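PDB 3SXK: transcriptional regulator, GntR family from Thermotoga maritima, which probably regulates transcription by binding specific DNA sites, this chain being its metal-binding FCD domain without the DNA-binding winged-helix part. Local coordinates for residues Lys6-Thr11 with Asp87-Leu92; Cys22-Phe27 with Gly113-Ala118; Arg61-Phe66 with Arg101-Leu106. The protein carries 3 engineered substitutions. One frame throughout, in Å; residues are numbered along the deposited sequence.

Contact 1. Residues Lys6-Thr11 with Asp87-Leu92; sequences KFIRET and DLVRHL. With ZN (zinc ion), chain E.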
loop_
_atom_site.group_PDB
_atom_site.type_symbol
_atom_site.label_atom_id
_atom_site.label_comp_id
_atom_site.label_asym_id
_atom_site.label_seq_id
_atom_site.Cartn_x
_atom_site.Cartn_y
_atom_site.Cartn_z
ATOM N N LYS A 6 7.990 11.193 -13.694
ATOM C CA LYS A 6 8.282 10.224 -12.656
ATOM C C LYS A 6 7.603 10.620 -11.344
ATOM O O LYS A 6 6.992 9.780 -10.642
ATOM C CB LYS A 6 9.788 10.078 -12.469
ATOM C CG LYS A 6 10.130 9.070 -11.329
ATOM C CD LYS A 6 11.475 8.366 -11.470
ATOM C CE LYS A 6 11.658 7.252 -10.387
ATOM N NZ LYS A 6 10.456 6.326 -10.165
ATOM N N PHE A 7 7.653 11.898 -11.023
ATOM C CA PHE A 7 6.984 12.432 -9.828
ATOM C C PHE A 7 5.490 12.085 -9.865
ATOM O O PHE A 7 4.900 11.616 -8.876
ATOM C CB PHE A 7 7.211 13.933 -9.747
ATOM C CG PHE A 7 6.536 14.610 -8.599
ATOM C CD1 PHE A 7 7.158 14.661 -7.367
ATOM C CD2 PHE A 7 5.318 15.257 -8.770
ATOM C CE1 PHE A 7 6.568 15.297 -6.286
ATOM C CE2 PHE A 7 4.738 15.904 -7.673
ATOM C CZ PHE A 7 5.361 15.908 -6.433
ATOM N N ILE A 8 4.871 12.266 -11.019
ATOM C CA ILE A 8 3.464 12.019 -11.182
ATOM C C ILE A 8 3.143 10.537 -11.059
ATOM O O ILE A 8 2.233 10.122 -10.323
ATOM C CB ILE A 8 2.976 12.563 -12.558
ATOM C CG1 ILE A 8 3.020 14.082 -12.500
ATOM C CG2 ILE A 8 1.580 12.054 -12.883
ATOM C CD1 ILE A 8 3.069 14.761 -13.914
ATOM N N ARG A 9 3.874 9.725 -11.799
ATOM C CA ARG A 9 3.666 8.283 -11.786
ATOM C C ARG A 9 3.889 7.715 -10.375
ATOM O O ARG A 9 3.124 6.854 -9.928
ATOM C CB ARG A 9 4.600 7.595 -12.770
ATOM C CG ARG A 9 4.237 7.883 -14.236
ATOM C CD ARG A 9 4.752 6.788 -15.143
ATOM N NE ARG A 9 4.579 7.099 -16.554
ATOM C CZ ARG A 9 3.457 6.920 -17.247
ATOM N NH1 ARG A 9 2.357 6.440 -16.666
ATOM N NH2 ARG A 9 3.438 7.230 -18.542
ATOM N N GLU A 10 4.877 8.226 -9.665
ATOM C CA GLU A 10 5.135 7.716 -8.309
ATOM C C GLU A 10 3.948 8.039 -7.382
ATOM O O GLU A 10 3.594 7.225 -6.477
ATOM C CB GLU A 10 6.396 8.315 -7.716
ATOM C CG GLU A 10 7.693 7.803 -8.279
ATOM C CD GLU A 10 8.871 8.398 -7.532
ATOM O OE1 GLU A 10 8.646 9.364 -6.759
ATOM O OE2 GLU A 10 10.002 7.984 -7.795
ATOM N N THR A 11 3.356 9.216 -7.585
ATOM C CA THR A 11 2.221 9.651 -6.766
ATOM C C THR A 11 1.024 8.735 -6.981
ATOM O O THR A 11 0.417 8.235 -6.032
ATOM C CB THR A 11 1.815 11.103 -7.090
ATOM O OG1 THR A 11 2.947 11.930 -6.899
ATOM C CG2 THR A 11 0.742 11.575 -6.172
ATOM N N ASP A 87 -2.625 16.327 -3.927
ATOM C CA ASP A 87 -3.491 17.498 -4.225
ATOM C C ASP A 87 -2.796 18.274 -5.347
ATOM O O ASP A 87 -3.483 18.726 -6.280
ATOM C CB ASP A 87 -3.667 18.332 -2.946
ATOM C CG ASP A 87 -4.801 19.358 -3.007
ATOM O OD1 ASP A 87 -5.606 19.300 -3.927
ATOM O OD2 ASP A 87 -4.812 20.161 -2.054
ATOM N N LEU A 88 -1.463 18.385 -5.317
ATOM C CA LEU A 88 -0.711 19.034 -6.419
ATOM C C LEU A 88 -0.976 18.303 -7.720
ATOM O O LEU A 88 -1.365 18.884 -8.717
ATOM C CB LEU A 88 0.781 19.077 -6.138
ATOM C CG LEU A 88 1.760 19.698 -7.139
ATOM C CD1 LEU A 88 3.100 19.879 -6.563
ATOM C CD2 LEU A 88 1.882 18.982 -8.462
ATOM N N VAL A 89 -0.795 16.993 -7.703
ATOM C CA VAL A 89 -0.927 16.218 -8.917
ATOM C C VAL A 89 -2.345 16.291 -9.471
ATOM O O VAL A 89 -2.543 16.402 -10.699
ATOM C CB VAL A 89 -0.410 14.776 -8.721
ATOM C CG1 VAL A 89 -0.769 13.882 -9.889
ATOM C CG2 VAL A 89 1.106 14.831 -8.489
ATOM N N ARG A 90 -3.354 16.251 -8.605
ATOM C CA ARG A 90 -4.712 16.331 -9.134
ATOM C C ARG A 90 -4.982 17.678 -9.805
ATOM O O ARG A 90 -5.790 17.746 -10.752
ATOM C CB ARG A 90 -5.770 15.983 -8.103
ATOM C CG ARG A 90 -6.022 16.945 -7.072
ATOM C CD ARG A 90 -7.088 16.387 -6.050
ATOM N NE ARG A 90 -7.312 17.421 -5.052
ATOM C CZ ARG A 90 -8.440 17.642 -4.377
ATOM N NH1 ARG A 90 -9.493 16.854 -4.503
ATOM N NH2 ARG A 90 -8.485 18.607 -3.486
ATOM N N HIS A 91 -4.298 18.695 -9.342
ATOM C CA HIS A 91 -4.507 20.038 -9.893
ATOM C C HIS A 91 -3.785 20.263 -11.222
ATOM O O HIS A 91 -3.977 21.322 -11.888
ATOM C CB HIS A 91 -4.124 21.128 -8.882
ATOM C CG HIS A 91 -5.214 21.433 -7.905
ATOM N ND1 HIS A 91 -5.403 20.720 -6.737
ATOM C CD2 HIS A 91 -6.232 22.330 -7.962
ATOM C CE1 HIS A 91 -6.445 21.202 -6.090
ATOM N NE2 HIS A 91 -6.971 22.166 -6.814
ATOM N N LEU A 92 -2.942 19.319 -11.625
ATOM C CA LEU A 92 -2.145 19.483 -12.837
ATOM C C LEU A 92 -2.986 19.451 -14.076
ATOM O O LEU A 92 -2.614 20.059 -15.074
ATOM C CB LEU A 92 -1.068 18.420 -12.964
ATOM C CG LEU A 92 0.098 18.552 -12.002
ATOM C CD1 LEU A 92 0.979 17.301 -12.089
ATOM C CD2 LEU A 92 0.946 19.826 -12.221
HETATM ZN ZN ZN E . -8.576 23.317 -6.442
HETATM O O HOH W 1 -9.250 21.984 -4.632
HETATM O O HOH W 2 -10.189 22.779 -7.841
#

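Contact 2. Residues Cys22-Phe27 with Gly113-Ala118; sequences CLENYF and GDKEGA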
loop_
_atom_site.group_PDB
_atom_site.type_symbol
_atom_site.label_atom_id
_atom_site.label_comp_id
_atom_site.label_asym_id
_atom_site.label_seq_id
_atom_site.Cartn_x
_atom_site.Cartn_y
_atom_site.Cartn_z
ATOM N N CYS A 22 -6.976 -0.576 1.022
ATOM C CA CYS A 22 -8.005 -0.256 1.986
ATOM C C CYS A 22 -9.399 -0.608 1.434
ATOM O O CYS A 22 -10.221 -1.139 2.158
ATOM C CB CYS A 22 -7.911 1.196 2.374
ATOM S SG CYS A 22 -6.464 1.584 3.404
ATOM N N LEU A 23 -9.664 -0.342 0.163
ATOM C CA LEU A 23 -10.971 -0.719 -0.420
ATOM C C LEU A 23 -11.199 -2.237 -0.387
ATOM O O LEU A 23 -12.288 -2.728 -0.079
ATOM C CB LEU A 23 -11.106 -0.171 -1.860
ATOM C CG LEU A 23 -12.389 -0.519 -2.633
ATOM C CD1 LEU A 23 -13.571 0.003 -1.843
ATOM C CD2 LEU A 23 -12.259 0.091 -4.021
ATOM N N GLU A 24 -10.178 -2.980 -0.753
ATOM C CA GLU A 24 -10.217 -4.433 -0.729
ATOM C C GLU A 24 -10.469 -4.957 0.668
ATOM O O GLU A 24 -11.332 -5.841 0.866
ATOM C CB GLU A 24 -8.919 -4.979 -1.298
ATOM C CG GLU A 24 -8.897 -6.488 -1.434
ATOM C CD GLU A 24 -8.167 -6.972 -2.678
ATOM O OE1 GLU A 24 -7.383 -6.194 -3.295
ATOM O OE2 GLU A 24 -8.406 -8.144 -3.048
ATOM N N ASN A 25 -9.713 -4.463 1.652
ATOM C CA ASN A 25 -9.703 -5.067 2.978
ATOM C C ASN A 25 -10.766 -4.524 3.948
ATOM O O ASN A 25 -11.042 -5.147 4.983
ATOM C CB ASN A 25 -8.303 -4.948 3.561
ATOM C CG ASN A 25 -7.341 -5.925 2.930
ATOM O OD1 ASN A 25 -7.398 -7.119 3.242
ATOM N ND2 ASN A 25 -6.477 -5.452 2.020
ATOM N N TYR A 26 -11.372 -3.388 3.603
ATOM C CA TYR A 26 -12.426 -2.765 4.381
ATOM C C TYR A 26 -13.648 -2.440 3.521
ATOM O O TYR A 26 -14.410 -1.520 3.812
ATOM C CB TYR A 26 -11.887 -1.493 5.045
ATOM C CG TYR A 26 -10.780 -1.891 5.966
ATOM C CD1 TYR A 26 -11.064 -2.334 7.243
ATOM C CD2 TYR A 26 -9.449 -1.906 5.544
ATOM C CE1 TYR A 26 -10.072 -2.747 8.094
ATOM C CE2 TYR A 26 -8.432 -2.357 6.402
ATOM C CZ TYR A 26 -8.774 -2.787 7.687
ATOM O OH TYR A 26 -7.819 -3.236 8.641
ATOM N N PHE A 27 -13.832 -3.239 2.477
ATOM C CA PHE A 27 -14.968 -3.089 1.592
ATOM C C PHE A 27 -16.325 -2.981 2.291
ATOM O O PHE A 27 -17.143 -2.094 1.977
ATOM C CB PHE A 27 -15.017 -4.244 0.610
ATOM C CG PHE A 27 -16.093 -4.067 -0.439
ATOM C CD1 PHE A 27 -15.874 -3.251 -1.552
ATOM C CD2 PHE A 27 -17.325 -4.676 -0.286
ATOM C CE1 PHE A 27 -16.869 -3.081 -2.513
ATOM C CE2 PHE A 27 -18.300 -4.498 -1.244
ATOM C CZ PHE A 27 -18.066 -3.703 -2.344
ATOM N N GLY A 113 -22.429 -4.004 -3.948
ATOM C CA GLY A 113 -21.740 -5.183 -3.461
ATOM C C GLY A 113 -20.771 -5.835 -4.420
ATOM O O GLY A 113 -20.309 -6.969 -4.179
ATOM N N ASP A 114 -20.434 -5.146 -5.494
ATOM C CA ASP A 114 -19.553 -5.667 -6.527
ATOM C C ASP A 114 -18.124 -5.311 -6.133
ATOM O O ASP A 114 -17.551 -4.348 -6.644
ATOM C CB ASP A 114 -19.950 -5.047 -7.882
ATOM C CG ASP A 114 -19.063 -5.471 -9.022
ATOM O OD1 ASP A 114 -18.327 -6.455 -8.873
ATOM O OD2 ASP A 114 -19.125 -4.783 -10.061
ATOM N N LYS A 115 -17.545 -6.083 -5.230
ATOM C CA LYS A 115 -16.224 -5.760 -4.702
ATOM C C LYS A 115 -15.163 -5.876 -5.776
ATOM O O LYS A 115 -14.350 -4.949 -5.978
ATOM C CB LYS A 115 -15.904 -6.684 -3.526
ATOM C CG LYS A 115 -14.512 -6.580 -3.037
ATOM C CD LYS A 115 -14.316 -7.609 -1.874
ATOM C CE LYS A 115 -13.038 -7.378 -1.186
ATOM N NZ LYS A 115 -12.817 -8.458 -0.172
ATOM N N GLU A 116 -15.187 -6.975 -6.545
ATOM C CA GLU A 116 -14.162 -7.143 -7.568
ATOM C C GLU A 116 -14.250 -5.990 -8.575
ATOM O O GLU A 116 -13.241 -5.414 -8.975
ATOM C CB GLU A 116 -14.291 -8.520 -8.273
ATOM C CG GLU A 116 -13.739 -8.565 -9.720
ATOM C CD GLU A 116 -14.160 -9.816 -10.521
ATOM O OE1 GLU A 116 -15.271 -9.815 -11.118
ATOM O OE2 GLU A 116 -13.367 -10.787 -10.579
ATOM N N GLY A 117 -15.457 -5.621 -8.970
ATOM C CA GLY A 117 -15.643 -4.549 -9.910
ATOM C C GLY A 117 -15.266 -3.177 -9.358
ATOM O O GLY A 117 -14.711 -2.379 -10.082
ATOM N N ALA A 118 -15.533 -2.939 -8.080
ATOM C CA ALA A 118 -15.120 -1.662 -7.444
ATOM C C ALA A 118 -13.603 -1.506 -7.441
ATOM O O ALA A 118 -13.071 -0.441 -7.704
ATOM C CB ALA A 118 -15.668 -1.587 -6.051
HETATM O O HOH W 3 -13.111 -7.507 2.454
#

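Contact 3. Residues Arg61-Phe66 with Arg101-Leu106; sequences RLHKLF and REHKEL. With ZN (zinc ion), chain D.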
loop_
_atom_site.group_PDB
_atom_site.type_symbol
_atom_site.label_atom_id
_atom_site.label_comp_id
_atom_site.label_asym_id
_atom_site.label_seq_id
_atom_site.Cartn_x
_atom_site.Cartn_y
_atom_site.Cartn_z
ATOM N N ARG A 61 -13.006 13.756 -0.320
ATOM C CA ARG A 61 -13.773 12.938 0.636
ATOM C C ARG A 61 -13.836 11.485 0.252
ATOM O O ARG A 61 -13.705 10.634 1.148
ATOM C CB ARG A 61 -15.192 13.483 0.835
ATOM C CG ARG A 61 -15.210 14.834 1.561
ATOM C CD ARG A 61 -16.626 15.427 1.520
ATOM N NE ARG A 61 -17.585 14.622 2.280
ATOM C CZ ARG A 61 -18.876 14.902 2.352
ATOM N NH1 ARG A 61 -19.359 15.937 1.690
ATOM N NH2 ARG A 61 -19.680 14.140 3.077
ATOM N N LEU A 62 -14.042 11.188 -1.031
ATOM C CA LEU A 62 -14.197 9.802 -1.480
ATOM C C LEU A 62 -12.900 9.012 -1.306
ATOM O O LEU A 62 -12.910 7.910 -0.707
ATOM C CB LEU A 62 -14.652 9.766 -2.937
ATOM C CG LEU A 62 -14.852 8.371 -3.541
ATOM C CD1 LEU A 62 -15.898 7.564 -2.779
ATOM C CD2 LEU A 62 -15.256 8.463 -5.003
ATOM N N HIS A 63 -11.794 9.560 -1.799
ATOM C CA HIS A 63 -10.509 8.899 -1.679
ATOM C C HIS A 63 -10.063 8.777 -0.212
ATOM O O HIS A 63 -9.513 7.725 0.195
ATOM C CB HIS A 63 -9.478 9.608 -2.556
ATOM C CG HIS A 63 -9.725 9.435 -4.028
ATOM N ND1 HIS A 63 -9.351 8.304 -4.720
ATOM C CD2 HIS A 63 -10.280 10.269 -4.946
ATOM C CE1 HIS A 63 -9.696 8.423 -5.990
ATOM N NE2 HIS A 63 -10.237 9.621 -6.151
ATOM N N LYS A 64 -10.281 9.817 0.584
ATOM C CA LYS A 64 -9.905 9.762 1.990
ATOM C C LYS A 64 -10.778 8.783 2.766
ATOM O O LYS A 64 -10.305 8.229 3.758
ATOM C CB LYS A 64 -9.927 11.137 2.645
ATOM C CG LYS A 64 -8.667 11.943 2.289
ATOM C CD LYS A 64 -8.495 13.138 3.170
ATOM C CE LYS A 64 -7.111 13.761 2.927
ATOM N NZ LYS A 64 -7.032 15.087 3.562
ATOM N N LEU A 65 -12.048 8.618 2.374
ATOM C CA LEU A 65 -12.929 7.639 3.008
ATOM C C LEU A 65 -12.371 6.232 2.939
ATOM O O LEU A 65 -12.423 5.495 3.925
ATOM C CB LEU A 65 -14.337 7.639 2.383
ATOM C CG LEU A 65 -15.224 6.450 2.732
ATOM C CD1 LEU A 65 -15.574 6.536 4.181
ATOM C CD2 LEU A 65 -16.437 6.449 1.869
ATOM N N PHE A 66 -11.836 5.845 1.786
ATOM C CA PHE A 66 -11.335 4.503 1.618
ATOM C C PHE A 66 -10.246 4.253 2.696
ATOM O O PHE A 66 -10.227 3.204 3.337
ATOM C CB PHE A 66 -10.769 4.284 0.228
ATOM C CG PHE A 66 -11.779 4.475 -0.905
ATOM C CD1 PHE A 66 -13.141 4.307 -0.722
ATOM C CD2 PHE A 66 -11.326 4.915 -2.131
ATOM C CE1 PHE A 66 -14.020 4.528 -1.802
ATOM C CE2 PHE A 66 -12.176 5.109 -3.177
ATOM C CZ PHE A 66 -13.521 4.909 -3.004
ATOM N N ARG A 101 -17.757 11.280 -13.292
ATOM C CA ARG A 101 -18.435 10.095 -13.831
ATOM C C ARG A 101 -17.815 8.822 -13.267
ATOM O O ARG A 101 -18.533 7.900 -12.871
ATOM C CB ARG A 101 -18.329 9.983 -15.367
ATOM C CG ARG A 101 -19.201 10.946 -16.181
ATOM C CD ARG A 101 -19.191 10.604 -17.687
ATOM N NE ARG A 101 -19.942 11.631 -18.441
ATOM C CZ ARG A 101 -19.476 12.396 -19.425
ATOM N NH1 ARG A 101 -18.233 12.310 -19.878
ATOM N NH2 ARG A 101 -20.300 13.292 -19.988
ATOM N N GLU A 102 -16.478 8.781 -13.237
ATOM C CA GLU A 102 -15.777 7.584 -12.738
ATOM C C GLU A 102 -16.020 7.370 -11.248
ATOM O O GLU A 102 -16.207 6.245 -10.808
ATOM C CB GLU A 102 -14.287 7.680 -13.044
ATOM C CG GLU A 102 -13.972 7.526 -14.556
ATOM C CD GLU A 102 -12.542 7.873 -14.966
ATOM O OE1 GLU A 102 -11.736 8.342 -14.136
ATOM O OE2 GLU A 102 -12.225 7.726 -16.181
ATOM N N HIS A 103 -16.077 8.456 -10.482
ATOM C CA HIS A 103 -16.424 8.374 -9.065
ATOM C C HIS A 103 -17.829 7.811 -8.900
ATOM O O HIS A 103 -18.086 6.951 -8.036
ATOM C CB HIS A 103 -16.362 9.747 -8.413
ATOM C CG HIS A 103 -14.982 10.294 -8.307
ATOM N ND1 HIS A 103 -14.724 11.641 -8.137
ATOM C CD2 HIS A 103 -13.783 9.674 -8.321
ATOM C CE1 HIS A 103 -13.414 11.819 -8.050
ATOM N NE2 HIS A 103 -12.827 10.643 -8.178
ATOM N N LYS A 104 -18.764 8.276 -9.723
ATOM C CA LYS A 104 -20.144 7.824 -9.585
ATOM C C LYS A 104 -20.279 6.317 -9.852
ATOM O O LYS A 104 -20.953 5.615 -9.116
ATOM C CB LYS A 104 -21.082 8.631 -10.503
ATOM C CG LYS A 104 -22.521 8.260 -10.279
ATOM C CD LYS A 104 -23.479 8.996 -11.199
ATOM C CE LYS A 104 -24.747 8.156 -11.245
ATOM N NZ LYS A 104 -25.822 8.786 -12.041
ATOM N N GLU A 105 -19.611 5.832 -10.880
ATOM C CA GLU A 105 -19.607 4.426 -11.246
ATOM C C GLU A 105 -18.934 3.602 -10.151
ATOM O O GLU A 105 -19.365 2.484 -9.874
ATOM C CB GLU A 105 -18.848 4.243 -12.541
ATOM C CG GLU A 105 -19.471 4.899 -13.734
ATOM C CD GLU A 105 -18.555 4.795 -14.941
ATOM O OE1 GLU A 105 -17.334 4.486 -14.825
ATOM O OE2 GLU A 105 -19.059 4.975 -16.028
ATOM N N LEU A 106 -17.863 4.140 -9.581
ATOM C CA LEU A 106 -17.122 3.435 -8.521
ATOM C C LEU A 106 -18.051 3.265 -7.325
ATOM O O LEU A 106 -18.194 2.186 -6.752
ATOM C CB LEU A 106 -15.850 4.249 -8.167
ATOM C CG LEU A 106 -15.106 3.782 -6.914
ATOM C CD1 LEU A 106 -14.802 2.291 -6.923
ATOM C CD2 LEU A 106 -13.806 4.590 -6.718
HETATM ZN ZN ZN D . -10.828 10.428 -7.957
#

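Contact 1. Residues Lys6-Thr11 with Asp87-Leu92
One methyl group, Val-89 CG2, lies against both an aromatic ring and a hydroxyl of the facing helix. Phe-7 CE2 is 3.9 Å from Val-89 CG2, and Thr-11 OG1 is 3.8 Å from the same methyl. The valine slides past both residues, and its methyl approaches the ring obliquely. Leu-88 adds CD2 at the margin, 4.3 Å from Phe-7 CE2. On the other flank, Ile-8 and Leu-92 meet tip to tip, with Ile-8 CD1 3.8 Å from Leu-92 CD1. Thr-11 also has a polar role. Its OG1 is turned beside the backbone N (chi1 -57°), from where it reaches back one turn to donate to Phe-7 O at 2.8 Å. Arg-85 NE is a further partner of the hydroxyl. A valine in its place would probably leave Arg-85 NE without this partner and Phe-7 O without the hydroxyl donor. Away from the interface, His-91 ND1 donates to Asp-87 O at 2.8 Å, in the plane of its ring. This bond helps fix the rotation of the imidazole, whose NE2 binds a zinc ion at 2.0 Å together with two waters. The contact is steeply inclined helix packing in the all-helical FCD domain, beside this zinc site. It joins the start of helix 5-25 to the end of helix 73-91, whose short segments are inclined at 115°. Helix 115-135 closes one side, where Thr-133 touches both Ile-8 and Leu-92. Helix 51-68 runs by the zinc side, with Asp-56, another residue of that site, against His-91.

Contact 2. Residues Cys22-Phe27 with Gly113-Ala118
This is a CH-pi contact of Phe-27, the first residue of helix 27-31 just past the end of helix 5-25, with Lys-115 at the start of helix 115-135. Lys-115 CB stands 3.7 Å from the centroid of the Phe-27 ring, almost on the ring normal (5° off). The backbone joins in on the same face, with Lys-115 CA 3.5 Å from Phe-27 CE1. Phe-27 has CG anti to its backbone N (chi1 -174°), which lays the ring against Lys-115. Ala-118 CB sits at the ring edge, 4.0 Å from Phe-27 CE1. Deeper in, Leu-23 CD2 packs on the same alanine, 4.3 Å from Ala-118 CB.

The lysine does not stop at the ring. Its chain is extended and crosses the phenylalanine obliquely, toward the last turn of helix 5-25. A water links the two there: it accepts from Lys-115 NZ at 2.8 Å and donates to Glu-24 O at 2.9 Å. The carbonyl end of the helix probably favours the ammonium group here. The Glu-24 carboxylate carries the opposite charge, but it stays out of contact with NZ.

Residues 113-118 form a tight corner between helices. Gly-113, with positive phi, ends helix 96-111 in a Schellman motif. Asp-114 then caps the next helix, its OD1 accepting from Gly-117 N at 3.0 Å. A side chain at Gly-117 would run into Asp-114 OD2. Arg-109 and Ile-110 of helix 96-111 lie against Ala-118. This is a helix C-cap followed directly by an N-cap, a compact turn between helices 96-111 and 115-135 at one end of the all-helical FCD bundle; helix 5-25 ends there, so it runs antiparallel to helix 115-135.

Contact 3. Residues Arg61-Phe66 with Arg101-Leu106
Leu-62 lays its CD2 methyl obliquely against His-103, 3.8 Å from His-103 CG and equally near His-103 CB. The leucine thus backs a zinc ligand at the root of its imidazole. His-63 binds the same metal. His-63 NE2 is 2.1 Å from the zinc ion and His-103 NE2 is 2.0 Å from it. Their two NE2 atoms come within 3.4 Å of each other because both point at the metal. The side chains cross at about a right angle, and the ring planes are 74° apart. Both histidines have CG beside the backbone N (chi1 -69° in each), and each ring tip swings in toward the facing helix although its root does not. With His-125 and Asp-59 they form the zinc site of the FCD domain. A second shell holds the rings: Glu-19 OE1 pairs with His-63 ND1, and Glu-102 OE1 with His-125 ND1. A sulfate, probably from the crystallisation liquor, lies near His-103.

About one turn further along each helix, Leu-106 CD2 meets the edge of the Phe-66 ring, 3.7 Å from Phe-66 CZ. Leu-62 O stands over one face of that ring, 3.4 Å above its plane. Leu-62 and Leu-106 touch more loosely.

The short segments are inclined at 39°, and their axes come no closer than 12.1 Å, with the metal and the side chains between them. Helix 34-44 packs Leu-36 on Leu-62, and helix 115-135 sets Leu-122 against both His-63 and Leu-106. Helix 5-25 brings Glu-19 to Phe-66, and helix 73-91 brings Tyr-79 to His-63.

Helix 5-25 opens both contact 1, near its start, and contact 2, at its end. Contact 1 closes a loop when the chain comes back at 87-92. Contact 2 closes another at 113-118, and the two cross. Contact 3 begins later, at 61-66, and is completed at 101-106. It crosses contact 1 and falls wholly within the span of contact 2. Contacts 1 and 2 lie on opposite sides of the chain's centre, with contact 3 close to that centre. Contact 3 touches contact 2 through Cys-22 on Phe-66 and Ala-118 on Leu-106. Together they tie helices 5-25, 51-68, 73-91, 96-111 and 115-135 into one bundle.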